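Local atomic coordinates of phosphotriesterase homology protein (Escherichia coli, PDB entry 1BF6), a protein that hydrolyses phosphorylated glyceryl acetates, as well as aromatic acetates and propionates, with two zinc ions bound in a TIM barrel of the phosphotriesterase family. Residues 64-69 with 113-118; 90-95 with 133-138; 159-164 with 186-191; 194-199 with 231-236. All coordinates share one frame; numbering follows the deposited sequence.

Contact 1 (64-69 with 113-118)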
loop_
_atom_site.group_PDB
_atom_site.type_symbol
_atom_site.label_atom_id
_atom_site.label_comp_id
_atom_site.label_asym_id
_atom_site.label_seq_id
_atom_site.Cartn_x
_atom_site.Cartn_y
_atom_site.Cartn_z
ATOM N N PHE A 64 -2.412 17.716 4.804
ATOM C CA PHE A 64 -3.270 17.476 3.646
ATOM C C PHE A 64 -4.184 16.294 3.934
ATOM O O PHE A 64 -5.372 16.323 3.599
ATOM C CB PHE A 64 -2.386 17.159 2.442
ATOM C CG PHE A 64 -3.129 17.048 1.139
ATOM C CD1 PHE A 64 -3.779 15.869 0.784
ATOM C CD2 PHE A 64 -3.114 18.105 0.230
ATOM C CE1 PHE A 64 -4.397 15.744 -0.460
ATOM C CE2 PHE A 64 -3.726 17.991 -1.013
ATOM C CZ PHE A 64 -4.364 16.814 -1.355
ATOM N N MET A 65 -3.615 15.248 4.538
ATOM C CA MET A 65 -4.382 14.049 4.880
ATOM C C MET A 65 -5.383 14.336 6.002
ATOM O O MET A 65 -6.515 13.844 5.968
ATOM C CB MET A 65 -3.447 12.889 5.243
ATOM C CG MET A 65 -2.528 12.466 4.088
ATOM S SD MET A 65 -1.593 10.953 4.355
ATOM C CE MET A 65 -0.282 11.550 5.455
ATOM N N LEU A 66 -4.972 15.145 6.981
ATOM C CA LEU A 66 -5.847 15.518 8.094
ATOM C C LEU A 66 -7.034 16.308 7.547
ATOM O O LEU A 66 -8.174 16.143 8.004
ATOM C CB LEU A 66 -5.103 16.404 9.104
ATOM C CG LEU A 66 -4.121 15.738 10.077
ATOM C CD1 LEU A 66 -3.358 16.820 10.838
ATOM C CD2 LEU A 66 -4.881 14.819 11.040
ATOM N N ASP A 67 -6.743 17.180 6.581
ATOM C CA ASP A 67 -7.758 18.017 5.952
ATOM C C ASP A 67 -8.740 17.188 5.134
ATOM O O ASP A 67 -9.946 17.428 5.202
ATOM C CB ASP A 67 -7.112 19.092 5.071
ATOM C CG ASP A 67 -6.367 20.149 5.874
ATOM O OD1 ASP A 67 -6.519 20.205 7.113
ATOM O OD2 ASP A 67 -5.620 20.928 5.257
ATOM N N VAL A 68 -8.225 16.227 4.359
ATOM C CA VAL A 68 -9.077 15.357 3.546
ATOM C C VAL A 68 -10.060 14.629 4.465
ATOM O O VAL A 68 -11.248 14.578 4.174
ATOM C CB VAL A 68 -8.251 14.334 2.718
ATOM C CG1 VAL A 68 -9.150 13.233 2.174
ATOM C CG2 VAL A 68 -7.562 15.034 1.556
ATOM N N MET A 69 -9.563 14.104 5.587
ATOM C CA MET A 69 -10.409 13.401 6.559
ATOM C C MET A 69 -11.494 14.308 7.147
ATOM O O MET A 69 -12.647 13.901 7.319
ATOM C CB MET A 69 -9.564 12.840 7.709
ATOM C CG MET A 69 -8.659 11.682 7.341
ATOM S SD MET A 69 -8.092 10.774 8.830
ATOM C CE MET A 69 -6.568 11.646 9.180
ATOM N N ASP A 113 5.208 14.997 10.349
ATOM C CA ASP A 113 5.211 16.332 9.760
ATOM C C ASP A 113 4.768 17.476 10.667
ATOM O O ASP A 113 4.155 18.447 10.207
ATOM C CB ASP A 113 4.403 16.324 8.451
ATOM C CG ASP A 113 4.826 15.203 7.505
ATOM O OD1 ASP A 113 6.043 14.927 7.393
ATOM O OD2 ASP A 113 3.943 14.579 6.869
ATOM N N GLY A 114 5.083 17.361 11.955
ATOM C CA GLY A 114 4.736 18.407 12.901
ATOM C C GLY A 114 3.271 18.494 13.276
ATOM O O GLY A 114 2.852 19.477 13.876
ATOM N N THR A 115 2.496 17.463 12.954
ATOM C CA THR A 115 1.073 17.456 13.273
ATOM C C THR A 115 0.760 16.420 14.352
ATOM O O THR A 115 1.626 15.647 14.773
ATOM C CB THR A 115 0.194 17.119 12.020
ATOM O OG1 THR A 115 0.377 15.744 11.657
ATOM C CG2 THR A 115 0.573 17.989 10.833
ATOM N N GLU A 116 -0.513 16.368 14.726
ATOM C CA GLU A 116 -1.016 15.433 15.722
ATOM C C GLU A 116 -1.206 14.033 15.113
ATOM O O GLU A 116 -1.348 13.053 15.843
ATOM C CB GLU A 116 -2.345 15.953 16.293
ATOM C CG GLU A 116 -3.523 15.998 15.279
ATOM C CD GLU A 116 -3.692 17.336 14.540
ATOM O OE1 GLU A 116 -2.719 18.127 14.422
ATOM O OE2 GLU A 116 -4.825 17.590 14.062
ATOM N N LEU A 117 -1.209 13.940 13.783
ATOM C CA LEU A 117 -1.375 12.653 13.100
ATOM C C LEU A 117 -0.135 11.772 13.307
ATOM O O LEU A 117 0.992 12.269 13.289
ATOM C CB LEU A 117 -1.627 12.873 11.588
ATOM C CG LEU A 117 -1.906 11.649 10.696
ATOM C CD1 LEU A 117 -3.128 10.884 11.224
ATOM C CD2 LEU A 117 -2.137 12.066 9.247
ATOM N N LYS A 118 -0.351 10.469 13.506
ATOM C CA LYS A 118 0.740 9.517 13.706
ATOM C C LYS A 118 0.714 8.461 12.625
ATOM O O LYS A 118 -0.353 8.140 12.097
ATOM C CB LYS A 118 0.605 8.810 15.067
ATOM C CG LYS A 118 0.724 9.724 16.275
ATOM C CD LYS A 118 0.357 8.993 17.551
ATOM C CE LYS A 118 0.392 9.931 18.753
ATOM N NZ LYS A 118 -0.565 11.058 18.585
#
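L66, on helix 62-72 of this TIM barrel, lays its isobutyl group against L117, in the loop that leads from helix 97-109 to strand 119-120. The two leucines run past each other in opposite directions, flank to flank, with CD2 of L66 3.8 Å from CB of L117. The other methyl of L66 works at the surface edge of the contact: CD1 lies 3.8 Å from CB of T115 and 3.6 Å from OE2 of E116, a van der Waals approach of a methyl to a carboxylate. E116 folds back over the leucine because its chain bends sharply at chi2 (-92°). The branched end of L117 is met by two methionine methyls from successive turns of the helix. CE of M65 comes within 4.3 Å of L117 CD2, and CE of M69 within 4.1 Å of L117 CD1, so each branch receives one thioether methyl. L117 offers its branches this way with CG anti to the backbone N (chi1 -177°). Further out, M65 and M69 also rest on V76 of strand 75-80, which ties the contact to the barrel wall, and the M65 side chain is about 8 Å from that of the zinc ligand H13. The loop is held to the start of the same helix by D113, which forms a salt bridge with R60 and accepts from the backbone N of A62. T115 shapes the loop: its OG1 bonds to I112 O and closes an ST turn by accepting from L117 N at 3.2 Å, with an N-H...O angle of 141°.

Contact 2 (90-95 with 133-138)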
loop_
_atom_site.group_PDB
_atom_site.type_symbol
_atom_site.label_atom_id
_atom_site.label_comp_id
_atom_site.label_asym_id
_atom_site.label_seq_id
_atom_site.Cartn_x
_atom_site.Cartn_y
_atom_site.Cartn_z
ATOM N N GLU A 90 20.248 11.085 0.809
ATOM C CA GLU A 90 21.643 10.735 1.105
ATOM C C GLU A 90 21.831 10.096 2.481
ATOM O O GLU A 90 22.606 9.155 2.635
ATOM C CB GLU A 90 22.531 11.989 1.033
ATOM C CG GLU A 90 22.482 12.745 -0.303
ATOM C CD GLU A 90 23.141 11.988 -1.454
ATOM O OE1 GLU A 90 23.753 10.919 -1.207
ATOM O OE2 GLU A 90 23.056 12.474 -2.611
ATOM N N HIS A 91 21.094 10.603 3.466
ATOM C CA HIS A 91 21.204 10.121 4.843
ATOM C C HIS A 91 20.827 8.669 5.146
ATOM O O HIS A 91 21.069 8.184 6.255
ATOM C CB HIS A 91 20.537 11.097 5.823
ATOM C CG HIS A 91 19.041 11.160 5.726
ATOM N ND1 HIS A 91 18.372 12.282 5.287
ATOM C CD2 HIS A 91 18.082 10.285 6.122
ATOM C CE1 HIS A 91 17.071 12.103 5.428
ATOM N NE2 HIS A 91 16.868 10.899 5.934
ATOM N N VAL A 92 20.214 7.973 4.188
ATOM C CA VAL A 92 19.898 6.573 4.433
ATOM C C VAL A 92 21.225 5.799 4.528
ATOM O O VAL A 92 21.354 4.859 5.315
ATOM C CB VAL A 92 18.980 5.976 3.336
ATOM C CG1 VAL A 92 18.849 4.463 3.517
ATOM C CG2 VAL A 92 17.616 6.645 3.404
ATOM N N ALA A 93 22.227 6.228 3.765
ATOM C CA ALA A 93 23.529 5.565 3.795
ATOM C C ALA A 93 24.379 5.977 5.004
ATOM O O ALA A 93 25.071 5.145 5.583
ATOM C CB ALA A 93 24.299 5.831 2.500
ATOM N N THR A 94 24.298 7.251 5.390
ATOM C CA THR A 94 25.099 7.778 6.494
ATOM C C THR A 94 24.556 7.558 7.898
ATOM O O THR A 94 25.323 7.544 8.867
ATOM C CB THR A 94 25.438 9.259 6.290
ATOM O OG1 THR A 94 24.241 10.047 6.276
ATOM C CG2 THR A 94 26.209 9.441 4.987
ATOM N N ARG A 95 23.238 7.408 8.029
ATOM C CA ARG A 95 22.667 7.129 9.347
ATOM C C ARG A 95 22.809 5.626 9.607
ATOM O O ARG A 95 23.006 4.838 8.675
ATOM C CB ARG A 95 21.197 7.553 9.416
ATOM C CG ARG A 95 21.028 9.050 9.476
ATOM C CD ARG A 95 19.593 9.465 9.507
ATOM N NE ARG A 95 19.474 10.905 9.318
ATOM C CZ ARG A 95 18.323 11.566 9.271
ATOM N NH1 ARG A 95 17.169 10.921 9.405
ATOM N NH2 ARG A 95 18.323 12.874 9.052
ATOM N N THR A 133 19.042 -4.052 -2.874
ATOM C CA THR A 133 20.333 -3.372 -2.750
ATOM C C THR A 133 20.739 -3.286 -1.270
ATOM O O THR A 133 19.906 -3.470 -0.377
ATOM C CB THR A 133 20.250 -1.927 -3.296
ATOM O OG1 THR A 133 19.481 -1.123 -2.390
ATOM C CG2 THR A 133 19.596 -1.900 -4.686
ATOM N N PRO A 134 22.032 -3.029 -0.993
ATOM C CA PRO A 134 22.491 -2.919 0.397
ATOM C C PRO A 134 21.693 -1.879 1.204
ATOM O O PRO A 134 21.368 -2.112 2.373
ATOM C CB PRO A 134 23.952 -2.496 0.228
ATOM C CG PRO A 134 24.365 -3.258 -0.975
ATOM C CD PRO A 134 23.177 -3.060 -1.921
ATOM N N LEU A 135 21.356 -0.742 0.592
ATOM C CA LEU A 135 20.591 0.282 1.301
ATOM C C LEU A 135 19.151 -0.154 1.568
ATOM O O LEU A 135 18.564 0.205 2.586
ATOM C CB LEU A 135 20.609 1.613 0.549
ATOM C CG LEU A 135 21.967 2.322 0.490
ATOM C CD1 LEU A 135 21.811 3.635 -0.272
ATOM C CD2 LEU A 135 22.467 2.601 1.904
ATOM N N GLU A 136 18.567 -0.883 0.624
ATOM C CA GLU A 136 17.207 -1.391 0.805
ATOM C C GLU A 136 17.208 -2.439 1.930
ATOM O O GLU A 136 16.307 -2.451 2.770
ATOM C CB GLU A 136 16.694 -1.988 -0.502
ATOM C CG GLU A 136 16.242 -0.912 -1.481
ATOM C CD GLU A 136 16.118 -1.399 -2.908
ATOM O OE1 GLU A 136 16.381 -2.585 -3.190
ATOM O OE2 GLU A 136 15.753 -0.571 -3.763
ATOM N N GLU A 137 18.228 -3.295 1.957
ATOM C CA GLU A 137 18.347 -4.303 3.007
ATOM C C GLU A 137 18.363 -3.618 4.373
ATOM O O GLU A 137 17.653 -4.029 5.293
ATOM C CB GLU A 137 19.617 -5.132 2.838
ATOM C CG GLU A 137 19.826 -6.119 3.992
ATOM C CD GLU A 137 21.089 -6.940 3.861
ATOM O OE1 GLU A 137 22.111 -6.408 3.372
ATOM O OE2 GLU A 137 21.067 -8.113 4.268
ATOM N N LYS A 138 19.155 -2.553 4.481
ATOM C CA LYS A 138 19.287 -1.775 5.714
ATOM C C LYS A 138 17.936 -1.184 6.118
ATOM O O LYS A 138 17.567 -1.192 7.297
ATOM C CB LYS A 138 20.300 -0.654 5.498
ATOM C CG LYS A 138 20.634 0.190 6.706
ATOM C CD LYS A 138 21.518 1.350 6.242
ATOM C CE LYS A 138 22.185 2.077 7.377
ATOM N NZ LYS A 138 23.099 3.120 6.805
#
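A93 and L135 mark the closest approach of the two backbones, with CA atoms 6.5 Å apart. Residues 91-94 form a short helical turn with few backbone bonds, while 134-138 are the first turn of the long helix 134-150. That turn is started by a capping box: T133 OG1 accepts from E136 N, and E136 OE1 in return receives T133 N, which comes from above the carboxylate plane. E136 is held at its other oxygen by S128 and by the backbone N of D85. Helix 134-150 follows strand 122-126 of the TIM barrel, and 91-94 belongs to the long connection after strand 75-80, so the contact joins that connection to the start of helix 134-150. From there K138 reaches across, fully extended with CG anti to the backbone N (chi1 -176°), until NZ meets backbone carbonyl oxygens of 92-95. NZ donates to V92 O at 2.9 Å, lying in the carbonyl plane, and to R95 O in line with its C=O, though the modelled 2.5 Å is doubtfully short. These carbonyl oxygens would probably favour the positive charge. One turn back, L135 supplies the apolar half: its CD2 is 3.7 Å from A93 CA and 3.8 Å from A93 CB, and the same methyl approaches V92 CG1 at 4.4 Å. Within 90-95, the R95 guanidinium lies over the H91 ring, with H91 CD2 3.3 Å above the guanidinium plane and centred on it, while H91 NE2 is bonded to Y82 OH.

Contact 3 (159-164 with 186-191). With SO4 (sulfate ion), chain E.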
loop_
_atom_site.group_PDB
_atom_site.type_symbol
_atom_site.label_atom_id
_atom_site.label_comp_id
_atom_site.label_asym_id
_atom_site.label_seq_id
_atom_site.Cartn_x
_atom_site.Cartn_y
_atom_site.Cartn_z
ATOM N N SER A 159 9.070 -4.235 -6.940
ATOM C CA SER A 159 9.219 -3.626 -8.259
ATOM C C SER A 159 8.867 -4.652 -9.325
ATOM O O SER A 159 9.562 -5.653 -9.505
ATOM C CB SER A 159 10.642 -3.096 -8.439
ATOM O OG SER A 159 10.795 -1.880 -7.733
ATOM N N PHE A 160 7.756 -4.407 -10.014
ATOM C CA PHE A 160 7.280 -5.316 -11.049
ATOM C C PHE A 160 7.118 -6.747 -10.547
ATOM O O PHE A 160 7.486 -7.712 -11.222
ATOM C CB PHE A 160 8.156 -5.215 -12.301
ATOM C CG PHE A 160 8.104 -3.855 -12.927
ATOM C CD1 PHE A 160 6.938 -3.421 -13.559
ATOM C CD2 PHE A 160 9.170 -2.969 -12.793
ATOM C CE1 PHE A 160 6.822 -2.124 -14.045
ATOM C CE2 PHE A 160 9.072 -1.662 -13.275
ATOM C CZ PHE A 160 7.892 -1.238 -13.903
ATOM N N SER A 161 6.561 -6.847 -9.339
ATOM C CA SER A 161 6.282 -8.124 -8.681
ATOM C C SER A 161 7.492 -9.022 -8.441
ATOM O O SER A 161 7.362 -10.247 -8.436
ATOM C CB SER A 161 5.195 -8.884 -9.459
ATOM O OG SER A 161 4.046 -8.066 -9.613
ATOM N N THR A 162 8.664 -8.416 -8.230
ATOM C CA THR A 162 9.889 -9.191 -7.986
ATOM C C THR A 162 10.382 -9.039 -6.544
ATOM O O THR A 162 10.090 -8.042 -5.892
ATOM C CB THR A 162 11.076 -8.741 -8.896
ATOM O OG1 THR A 162 11.447 -7.392 -8.567
ATOM C CG2 THR A 162 10.703 -8.832 -10.365
ATOM N N MET A 163 11.114 -10.052 -6.075
ATOM C CA MET A 163 11.746 -10.072 -4.750
ATOM C C MET A 163 10.866 -10.199 -3.506
ATOM O O MET A 163 11.366 -10.063 -2.388
ATOM C CB MET A 163 12.683 -8.858 -4.585
ATOM C CG MET A 163 13.616 -8.613 -5.778
ATOM S SD MET A 163 14.479 -10.072 -6.334
ATOM C CE MET A 163 15.733 -10.184 -5.055
ATOM N N GLY A 164 9.573 -10.480 -3.685
ATOM C CA GLY A 164 8.683 -10.626 -2.549
ATOM C C GLY A 164 9.131 -11.695 -1.560
ATOM O O GLY A 164 9.176 -11.434 -0.356
ATOM N N CYS A 186 1.847 -7.493 -6.138
ATOM C CA CYS A 186 2.085 -8.871 -6.560
ATOM C C CYS A 186 1.378 -9.169 -7.877
ATOM O O CYS A 186 1.530 -10.257 -8.432
ATOM C CB CYS A 186 1.573 -9.854 -5.503
ATOM S SG CYS A 186 2.406 -9.755 -3.909
ATOM N N ASP A 187 0.666 -8.168 -8.390
ATOM C CA ASP A 187 -0.139 -8.309 -9.606
ATOM C C ASP A 187 0.328 -7.537 -10.859
ATOM O O ASP A 187 -0.484 -6.927 -11.553
ATOM C CB ASP A 187 -1.592 -7.930 -9.267
ATOM C CG ASP A 187 -1.743 -6.460 -8.867
ATOM O OD1 ASP A 187 -0.739 -5.829 -8.450
ATOM O OD2 ASP A 187 -2.870 -5.914 -8.963
ATOM N N LEU A 188 1.622 -7.585 -11.163
ATOM C CA LEU A 188 2.149 -6.907 -12.353
ATOM C C LEU A 188 2.689 -7.889 -13.401
ATOM O O LEU A 188 3.249 -7.493 -14.422
ATOM C CB LEU A 188 3.199 -5.859 -11.962
ATOM C CG LEU A 188 2.602 -4.595 -11.344
ATOM C CD1 LEU A 188 3.667 -3.739 -10.665
ATOM C CD2 LEU A 188 1.880 -3.814 -12.420
ATOM N N LYS A 189 2.465 -9.177 -13.158
ATOM C CA LYS A 189 2.885 -10.251 -14.056
ATOM C C LYS A 189 2.259 -11.555 -13.556
ATOM O O LYS A 189 1.654 -11.575 -12.476
ATOM C CB LYS A 189 4.414 -10.389 -14.065
ATOM C CG LYS A 189 4.993 -10.896 -12.760
ATOM C CD LYS A 189 6.450 -11.238 -12.905
ATOM C CE LYS A 189 7.057 -11.569 -11.561
ATOM N NZ LYS A 189 8.511 -11.814 -11.695
ATOM N N ASP A 190 2.351 -12.616 -14.363
ATOM C CA ASP A 190 1.841 -13.932 -13.979
ATOM C C ASP A 190 2.770 -14.250 -12.815
ATOM O O ASP A 190 3.963 -14.479 -13.009
ATOM C CB ASP A 190 2.010 -14.949 -15.123
ATOM C CG ASP A 190 1.085 -14.663 -16.328
ATOM O OD1 ASP A 190 0.189 -13.802 -16.219
ATOM O OD2 ASP A 190 1.255 -15.309 -17.389
ATOM N N ASN A 191 2.214 -14.227 -11.611
ATOM C CA ASN A 191 3.006 -14.388 -10.395
ATOM C C ASN A 191 2.409 -15.393 -9.393
ATOM O O ASN A 191 2.704 -15.329 -8.197
ATOM C CB ASN A 191 3.071 -12.980 -9.770
ATOM C CG ASN A 191 4.222 -12.793 -8.785
ATOM O OD1 ASN A 191 4.147 -11.922 -7.918
ATOM N ND2 ASN A 191 5.298 -13.552 -8.948
HETATM S S SO4 E . 11.056 -12.747 -9.063
HETATM O O1 SO4 E . 11.702 -12.555 -10.360
HETATM O O2 SO4 E . 11.831 -11.994 -7.982
HETATM O O3 SO4 E . 9.598 -12.208 -9.037
HETATM O O4 SO4 E . 10.980 -14.245 -8.766
#
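S161 is joined to L188 by the hydrogen bond that crosses between the segments: its OG accepts from L188 N at 2.9 Å, with a bent N-H...O angle of 145°. The same hydroxyl also bonds to the backbone O of H185, a zinc ligand, so two backbone groups of one turn fix its rotation. S161 and F160 both have left-handed backbone angles, which bend the chain sharply here. Within this bend T162 OG1 donates to S159 O at 2.7 Å, in the carbonyl plane, and T162 N gives that oxygen a second bond. Apolar packing is carried by L188, whose CD1 lies 4.0 Å from F160 CA and touches the F160 ring obliquely. K189 adds its aliphatic chain, with CG 3.9 Å from S161 CB. Both segments are loops that follow strands of the TIM barrel, 154-157 and 181-183, at the end where the zinc ligands H157 and H185 sit; the L188 side chain is about 8 Å from a zinc ion. Ionic contacts lie further out. K189 leaves its backbone with CG between N and the carbonyl carbon (chi1 68°) and then runs straight, which carries NZ to within 2.9 Å of O3 of a sulfate ion, probably from the crystallisation liquor. On the way the lysine's charged end passes close to a carbonyl oxygen, with CE 3.4 Å from S161 O. M163 N, at the N-cap position of helix 164-173, donates to sulfate O2 at 2.8 Å, so helix start and lysine share the anion. Within 186-191, D187 forms a salt bridge with R221 and bonds to T209.

Contact 4 (194-199 with 231-236)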
loop_
_atom_site.group_PDB
_atom_site.type_symbol
_atom_site.label_atom_id
_atom_site.label_comp_id
_atom_site.label_asym_id
_atom_site.label_seq_id
_atom_site.Cartn_x
_atom_site.Cartn_y
_atom_site.Cartn_z
ATOM N N ASN A 194 4.975 -17.578 -6.941
ATOM C CA ASN A 194 5.506 -16.775 -5.849
ATOM C C ASN A 194 4.423 -16.415 -4.835
ATOM O O ASN A 194 4.658 -16.460 -3.637
ATOM C CB ASN A 194 6.135 -15.486 -6.377
ATOM C CG ASN A 194 7.489 -15.700 -7.047
ATOM O OD1 ASN A 194 7.977 -14.804 -7.736
ATOM N ND2 ASN A 194 8.098 -16.871 -6.853
ATOM N N ILE A 195 3.243 -16.029 -5.318
ATOM C CA ILE A 195 2.152 -15.647 -4.430
ATOM C C ILE A 195 1.751 -16.792 -3.496
ATOM O O ILE A 195 1.542 -16.572 -2.304
ATOM C CB ILE A 195 0.921 -15.116 -5.236
ATOM C CG1 ILE A 195 1.234 -13.734 -5.810
ATOM C CG2 ILE A 195 -0.319 -15.011 -4.347
ATOM C CD1 ILE A 195 0.150 -13.198 -6.701
ATOM N N LEU A 196 1.661 -18.007 -4.033
ATOM C CA LEU A 196 1.285 -19.173 -3.232
ATOM C C LEU A 196 2.334 -19.435 -2.143
ATOM O O LEU A 196 1.995 -19.744 -0.993
ATOM C CB LEU A 196 1.119 -20.402 -4.130
ATOM C CG LEU A 196 -0.072 -20.331 -5.093
ATOM C CD1 LEU A 196 -0.050 -21.529 -6.014
ATOM C CD2 LEU A 196 -1.370 -20.261 -4.302
ATOM N N LYS A 197 3.602 -19.247 -2.500
ATOM C CA LYS A 197 4.700 -19.434 -1.558
ATOM C C LYS A 197 4.657 -18.377 -0.469
ATOM O O LYS A 197 4.795 -18.697 0.718
ATOM C CB LYS A 197 6.044 -19.425 -2.293
ATOM C CG LYS A 197 6.223 -20.663 -3.165
ATOM C CD LYS A 197 7.497 -20.640 -3.987
ATOM C CE LYS A 197 7.605 -21.888 -4.848
ATOM N NZ LYS A 197 8.803 -21.828 -5.732
ATOM N N MET A 198 4.399 -17.129 -0.852
ATOM C CA MET A 198 4.325 -16.045 0.124
ATOM C C MET A 198 3.201 -16.283 1.116
ATOM O O MET A 198 3.382 -16.109 2.326
ATOM C CB MET A 198 4.154 -14.681 -0.562
ATOM C CG MET A 198 5.368 -14.255 -1.373
ATOM S SD MET A 198 5.211 -12.609 -2.060
ATOM C CE MET A 198 4.554 -12.979 -3.656
ATOM N N ILE A 199 2.039 -16.696 0.606
ATOM C CA ILE A 199 0.901 -16.981 1.466
ATOM C C ILE A 199 1.229 -18.186 2.378
ATOM O O ILE A 199 0.866 -18.195 3.550
ATOM C CB ILE A 199 -0.382 -17.250 0.619
ATOM C CG1 ILE A 199 -0.833 -15.947 -0.060
ATOM C CG2 ILE A 199 -1.500 -17.844 1.499
ATOM C CD1 ILE A 199 -2.007 -16.121 -1.033
ATOM N N ARG A 231 -8.445 -22.120 -4.150
ATOM C CA ARG A 231 -7.625 -22.792 -3.147
ATOM C C ARG A 231 -7.970 -22.366 -1.719
ATOM O O ARG A 231 -7.281 -22.748 -0.758
ATOM C CB ARG A 231 -6.141 -22.542 -3.443
ATOM C CG ARG A 231 -5.666 -23.180 -4.732
ATOM C CD ARG A 231 -4.372 -22.544 -5.212
ATOM N NE ARG A 231 -3.803 -23.226 -6.373
ATOM C CZ ARG A 231 -4.242 -23.116 -7.626
ATOM N NH1 ARG A 231 -5.285 -22.343 -7.915
ATOM N NH2 ARG A 231 -3.625 -23.779 -8.594
ATOM N N GLY A 232 -9.046 -21.595 -1.589
ATOM C CA GLY A 232 -9.493 -21.109 -0.294
ATOM C C GLY A 232 -8.515 -20.161 0.380
ATOM O O GLY A 232 -8.464 -20.093 1.615
ATOM N N LEU A 233 -7.806 -19.376 -0.434
ATOM C CA LEU A 233 -6.786 -18.440 0.055
ATOM C C LEU A 233 -7.172 -16.948 0.094
ATOM O O LEU A 233 -6.324 -16.093 0.365
ATOM C CB LEU A 233 -5.485 -18.634 -0.754
ATOM C CG LEU A 233 -4.927 -20.064 -0.825
ATOM C CD1 LEU A 233 -3.790 -20.159 -1.806
ATOM C CD2 LEU A 233 -4.495 -20.550 0.552
ATOM N N LEU A 234 -8.446 -16.628 -0.137
ATOM C CA LEU A 234 -8.881 -15.228 -0.124
ATOM C C LEU A 234 -8.670 -14.474 1.183
ATOM O O LEU A 234 -8.634 -13.242 1.182
ATOM C CB LEU A 234 -10.343 -15.085 -0.561
ATOM C CG LEU A 234 -10.719 -15.461 -2.000
ATOM C CD1 LEU A 234 -12.189 -15.096 -2.219
ATOM C CD2 LEU A 234 -9.855 -14.717 -3.001
ATOM N N ASN A 235 -8.531 -15.187 2.299
ATOM C CA ASN A 235 -8.315 -14.503 3.576
ATOM C C ASN A 235 -6.898 -13.907 3.712
ATOM O O ASN A 235 -6.561 -13.351 4.758
ATOM C CB ASN A 235 -8.634 -15.419 4.773
ATOM C CG ASN A 235 -7.724 -16.640 4.848
ATOM O OD1 ASN A 235 -7.058 -17.020 3.873
ATOM N ND2 ASN A 235 -7.715 -17.282 6.015
ATOM N N ARG A 236 -6.084 -14.019 2.662
ATOM C CA ARG A 236 -4.724 -13.462 2.677
ATOM C C ARG A 236 -4.491 -12.436 1.563
ATOM O O ARG A 236 -3.377 -11.934 1.400
ATOM C CB ARG A 236 -3.671 -14.577 2.581
ATOM C CG ARG A 236 -3.486 -15.371 3.868
ATOM C CD ARG A 236 -3.139 -14.455 5.030
ATOM N NE ARG A 236 -2.995 -15.213 6.270
ATOM C CZ ARG A 236 -3.954 -15.372 7.182
ATOM N NH1 ARG A 236 -5.152 -14.819 7.022
ATOM N NH2 ARG A 236 -3.735 -16.154 8.232
HETATM O O HOH W 1 -0.507 -16.500 4.608
#
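I199, on helix 192-200 of the TIM barrel, packs against L233 and R236 in the turn between helix 218-230 and strand 237-239. Both branches at its CB lean on R236. CG2, anti to the backbone N, lies 4.1 Å from L233 CD2 and 4.0 Å from R236 CG. CG1 approaches R236 CB. The terminal CD1 of I199 lies beside both partners, 4.3 Å from L233 CB and 4.3 Å from R236 CB. I199 also rests on V205 and L228, so it touches strand 204-207 and helix 218-230 as well as the loop. One turn back, L196 crosses L233 at about a right angle, and its CD2 meets L233 CD1 at 3.5 Å, tighter than usual for two methyls. The same CD2 touches R231 CD at 3.9 Å. R231 likewise crosses the leucine at about a right angle, its chain extended from CG to NE, and its NH1 bonds to A227 O. The turn itself comes from a Schellman motif that ends helix 218-230, with G232, at positive phi, as the C-prime residue and L233 N bonded to L228 O. Beyond it, R236 pairs its backbone with V205. The R236 side chain bends at chi2 (-56°) and turns its guanidinium back on its own segment: NH1 donates to N235 O at 3.0 Å, the oxygen in the guanidinium plane but the nitrogen 57° above the carbonyl plane.

All four contacts belong to one TIM barrel. Contacts 1 and 2 interlock along the chain, since 90-95 lies between the two segments of contact 1 and 113-118 between those of contact 2; their centres are about 27 Å apart and they do not touch. Contacts 3 and 4 follow in series, on the far side of the chain's centre from contact 1, with centres about 32 and 34 Å from its own. Their centres are about 14 Å apart, and they meet where C186 SG packs on M198 CE at 3.9 Å, so the zinc-side loop after strand 181-183 rests directly on helix 192-200. Contacts 1, 2 and 4 lie near the surface, where loops meet outer helices, and contact 3 lies by the zinc-ligand loops.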